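Local coordinates for protein putative uronate isomerase (Thermotoga maritima, PDB 4NAR) that may act as a lactate racemase or a related enzyme, although its substrate is not established, at residues G161-V166 with I202-S207. Sequence-based numbering, arbitrary orientation.
With ACT (acetate ion), chain E; SO4 (sulfate ion), chain C.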
ATOM      1  N   GLY A 161      -2.602   6.107   2.797  1.00 18.31           N
ATOM      2  CA  GLY A 161      -2.954   6.853   3.995  1.00 17.93           C
ATOM      3  C   GLY A 161      -4.447   7.011   4.194  1.00 15.80           C
ATOM      4  O   GLY A 161      -5.257   6.516   3.397  1.00 14.13           O
ATOM      5  N   GLY A 162      -4.816   7.715   5.258  1.00 18.10           N
ATOM      6  CA  GLY A 162      -6.217   7.816   5.619  1.00 25.49           C
ATOM      7  C   GLY A 162      -6.890   6.453   5.700  1.00 22.66           C
ATOM      8  O   GLY A 162      -6.335   5.501   6.271  1.00 12.00           O
ATOM      9  N   LEU A 163      -8.079   6.351   5.106  1.00 19.69           N
ATOM     10  CA  LEU A 163      -8.870   5.130   5.222  1.00 15.51           C
ATOM     11  C   LEU A 163      -8.242   3.912   4.522  1.00 19.31           C
ATOM     12  O   LEU A 163      -8.735   2.784   4.661  1.00 18.97           O
ATOM     13  CB  LEU A 163     -10.298   5.387   4.738  1.00 13.86           C
ATOM     14  CG  LEU A 163     -11.035   6.358   5.671  1.00 16.96           C
ATOM     15  CD1 LEU A 163     -12.324   6.899   5.013  1.00 15.35           C
ATOM     16  CD2 LEU A 163     -11.334   5.659   7.018  1.00 11.39           C
ATOM     17  N   LYS A 164      -7.144   4.118   3.792  1.00 13.90           N
ATOM     18  CA  LYS A 164      -6.482   2.974   3.181  1.00 18.86           C
ATOM     19  C   LYS A 164      -5.949   2.013   4.264  1.00 25.24           C
ATOM     20  O   LYS A 164      -5.825   0.802   4.042  1.00 20.87           O
ATOM     21  CB  LYS A 164      -5.364   3.384   2.218  1.00 21.91           C
ATOM     22  CG  LYS A 164      -4.941   2.218   1.303  1.00 25.13           C
ATOM     23  CD  LYS A 164      -3.460   2.290   0.873  1.00 28.29           C
ATOM     24  CE  LYS A 164      -3.073   1.140  -0.097  1.00 31.06           C
ATOM     25  NZ  LYS A 164      -2.525  -0.073   0.613  1.00 32.65           N
ATOM     26  N   ILE A 165      -5.654   2.549   5.445  1.00 20.23           N
ATOM     27  CA  ILE A 165      -5.251   1.695   6.539  1.00 16.11           C
ATOM     28  C   ILE A 165      -6.393   0.780   7.009  1.00 18.08           C
ATOM     29  O   ILE A 165      -6.142  -0.299   7.555  1.00 19.43           O
ATOM     30  CB  ILE A 165      -4.690   2.502   7.716  1.00 20.30           C
ATOM     31  CG1 ILE A 165      -4.062   1.554   8.750  1.00 18.71           C
ATOM     32  CG2 ILE A 165      -5.772   3.367   8.345  1.00 14.47           C
ATOM     33  CD1 ILE A 165      -3.070   2.235   9.692  1.00 20.82           C
ATOM     34  N   VAL A 166      -7.645   1.190   6.803  1.00 15.82           N
ATOM     35  CA  VAL A 166      -8.757   0.315   7.149  1.00 15.16           C
ATOM     36  C   VAL A 166      -8.978  -0.690   6.010  1.00 17.47           C
ATOM     37  O   VAL A 166      -9.045  -1.902   6.238  1.00 18.66           O
ATOM     38  CB  VAL A 166     -10.060   1.104   7.413  1.00 26.06           C
ATOM     39  CG1 VAL A 166     -11.195   0.137   7.767  1.00 22.86           C
ATOM     40  CG2 VAL A 166      -9.859   2.146   8.517  1.00 10.82           C
ATOM     41  N   ILE A 202     -14.799   3.795  -3.411  1.00 20.40           N
ATOM     42  CA  ILE A 202     -15.203   2.521  -2.810  1.00 21.63           C
ATOM     43  C   ILE A 202     -14.772   2.448  -1.336  1.00 23.53           C
ATOM     44  O   ILE A 202     -15.552   2.066  -0.449  1.00 18.24           O
ATOM     45  CB  ILE A 202     -14.572   1.326  -3.568  1.00 23.47           C
ATOM     46  CG1 ILE A 202     -15.184   1.198  -4.966  1.00 27.00           C
ATOM     47  CG2 ILE A 202     -14.770   0.027  -2.802  1.00 18.06           C
ATOM     48  CD1 ILE A 202     -14.489   0.155  -5.833  1.00 26.55           C
ATOM     49  N   ILE A 203     -13.521   2.825  -1.095  1.00 17.06           N
ATOM     50  CA  ILE A 203     -12.945   2.796   0.239  1.00 19.21           C
ATOM     51  C   ILE A 203     -13.718   3.697   1.193  1.00 16.56           C
ATOM     52  O   ILE A 203     -14.021   3.291   2.327  1.00 14.99           O
ATOM     53  CB  ILE A 203     -11.441   3.201   0.205  1.00 19.30           C
ATOM     54  CG1 ILE A 203     -10.598   2.034  -0.325  1.00 17.25           C
ATOM     55  CG2 ILE A 203     -10.947   3.645   1.593  1.00 11.15           C
ATOM     56  CD1 ILE A 203      -9.141   2.398  -0.552  1.00 24.12           C
ATOM     57  N   ASN A 204     -14.027   4.915   0.738  1.00 15.16           N
ATOM     58  CA  ASN A 204     -14.741   5.878   1.573  1.00 13.80           C
ATOM     59  C   ASN A 204     -16.170   5.427   1.846  1.00 18.49           C
ATOM     60  O   ASN A 204     -16.670   5.550   2.970  1.00 23.53           O
ATOM     61  CB  ASN A 204     -14.761   7.263   0.930  1.00 18.47           C
ATOM     62  CG  ASN A 204     -13.377   7.922   0.888  1.00 20.97           C
ATOM     63  OD1 ASN A 204     -12.391   7.413   1.467  1.00 13.29           O
ATOM     64  ND2 ASN A 204     -13.303   9.078   0.206  1.00 13.13           N
ATOM     65  N   ARG A 205     -16.820   4.891   0.817  1.00 18.63           N
ATOM     66  CA  ARG A 205     -18.210   4.452   0.946  1.00 16.45           C
ATOM     67  C   ARG A 205     -18.322   3.326   1.963  1.00 17.62           C
ATOM     68  O   ARG A 205     -19.173   3.364   2.853  1.00 21.07           O
ATOM     69  CB  ARG A 205     -18.777   4.037  -0.417  1.00 22.41           C
ATOM     70  CG  ARG A 205     -20.175   3.414  -0.376  1.00 40.30           C
ATOM     71  CD  ARG A 205     -21.220   4.343   0.237  1.00 57.35           C
ATOM     72  NE  ARG A 205     -22.567   3.757   0.216  1.00 71.36           N
ATOM     73  CZ  ARG A 205     -23.251   3.408   1.310  1.00 77.31           C
ATOM     74  NH1 ARG A 205     -22.716   3.594   2.523  1.00 74.62           N
ATOM     75  NH2 ARG A 205     -24.471   2.880   1.195  1.00 74.74           N
ATOM     76  N   ALA A 206     -17.431   2.345   1.863  1.00 21.17           N
ATOM     77  CA  ALA A 206     -17.426   1.216   2.788  1.00 15.36           C
ATOM     78  C   ALA A 206     -17.060   1.629   4.232  1.00 17.59           C
ATOM     79  O   ALA A 206     -17.639   1.129   5.213  1.00 19.71           O
ATOM     80  CB  ALA A 206     -16.483   0.174   2.284  1.00 14.24           C
ATOM     81  N   SER A 207     -16.114   2.557   4.355  1.00 14.73           N
ATOM     82  CA  SER A 207     -15.634   2.976   5.667  1.00 16.77           C
ATOM     83  C   SER A 207     -16.707   3.682   6.472  1.00 17.63           C
ATOM     84  O   SER A 207     -16.681   3.654   7.705  1.00 17.84           O
ATOM     85  CB  SER A 207     -14.413   3.883   5.545  1.00 14.97           C
ATOM     86  OG  SER A 207     -13.387   3.204   4.852  1.00 11.41           O
TER
HETATM   87  C   ACT E 504      -1.706   2.923   4.850  1.00 20.89           C
HETATM   88  O   ACT E 504      -1.997   3.248   3.685  1.00 31.92           O
HETATM   89  OXT ACT E 504      -1.394   3.877   5.585  1.00 16.88           O
HETATM   90  CH3 ACT E 504      -1.736   1.488   5.305  1.00 37.02           C
HETATM   91  S   SO4 C 502       1.040  -0.552   0.280  1.00 48.68           S
HETATM   92  O1  SO4 C 502       0.242   0.608   0.728  1.00 44.25           O
HETATM   93  O2  SO4 C 502       1.129  -1.538   1.373  1.00 52.22           O
HETATM   94  O3  SO4 C 502       0.451  -1.216  -0.895  1.00 38.65           O
HETATM   95  O4  SO4 C 502       2.380  -0.058  -0.053  1.00 60.25           O
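Leu163 packs against one turn of helix 198-213 and carries most of this contact. Its CB meets CG2 of Ile203 at 3.7 Å. The first bond of the side chain is directed at the helix. With CG anti to the carbonyl carbon (chi1 -67°), the branch is carried on to Ser207, and CG lies beside the CB and OG of that residue. At the tip the two methyls part, both in van der Waals contact. Leu163 CD1 runs on to Asn204 OD1, 3.6 Å away. Leu163 CD1 also rests on Ser207 CB at 3.7 Å. Leu163 CD2 touches the same Ser207 CB at 3.8 Å. The side chains of Leu163 and Asn204 cross at about a right angle.

Ser207 OG donates to Ile203 O at 2.6 Å, which satisfies this hydroxyl beside the leucine methyls. The backbone N of Ser207 reaches the same oxygen from the opposite face of the carbonyl plane.

The side chain of Lys164 leaves its backbone away from the helix. Lys164 NZ hydrogen-bonds O1 of a sulfate at 2.9 Å, while Gly161 N donates to O of an acetate at 3.1 Å. Both ions also bind Arg41. They probably come from the crystallisation liquor but may mark a pocket.

Gly161 and Gly162, both with positive phi, lead from strand 158-159 into the short 3-10 turn at 163-164. Leu163 also touches Tyr242, Phe245 and Leu246, so it is buried between helix 241-259 and helix 198-213.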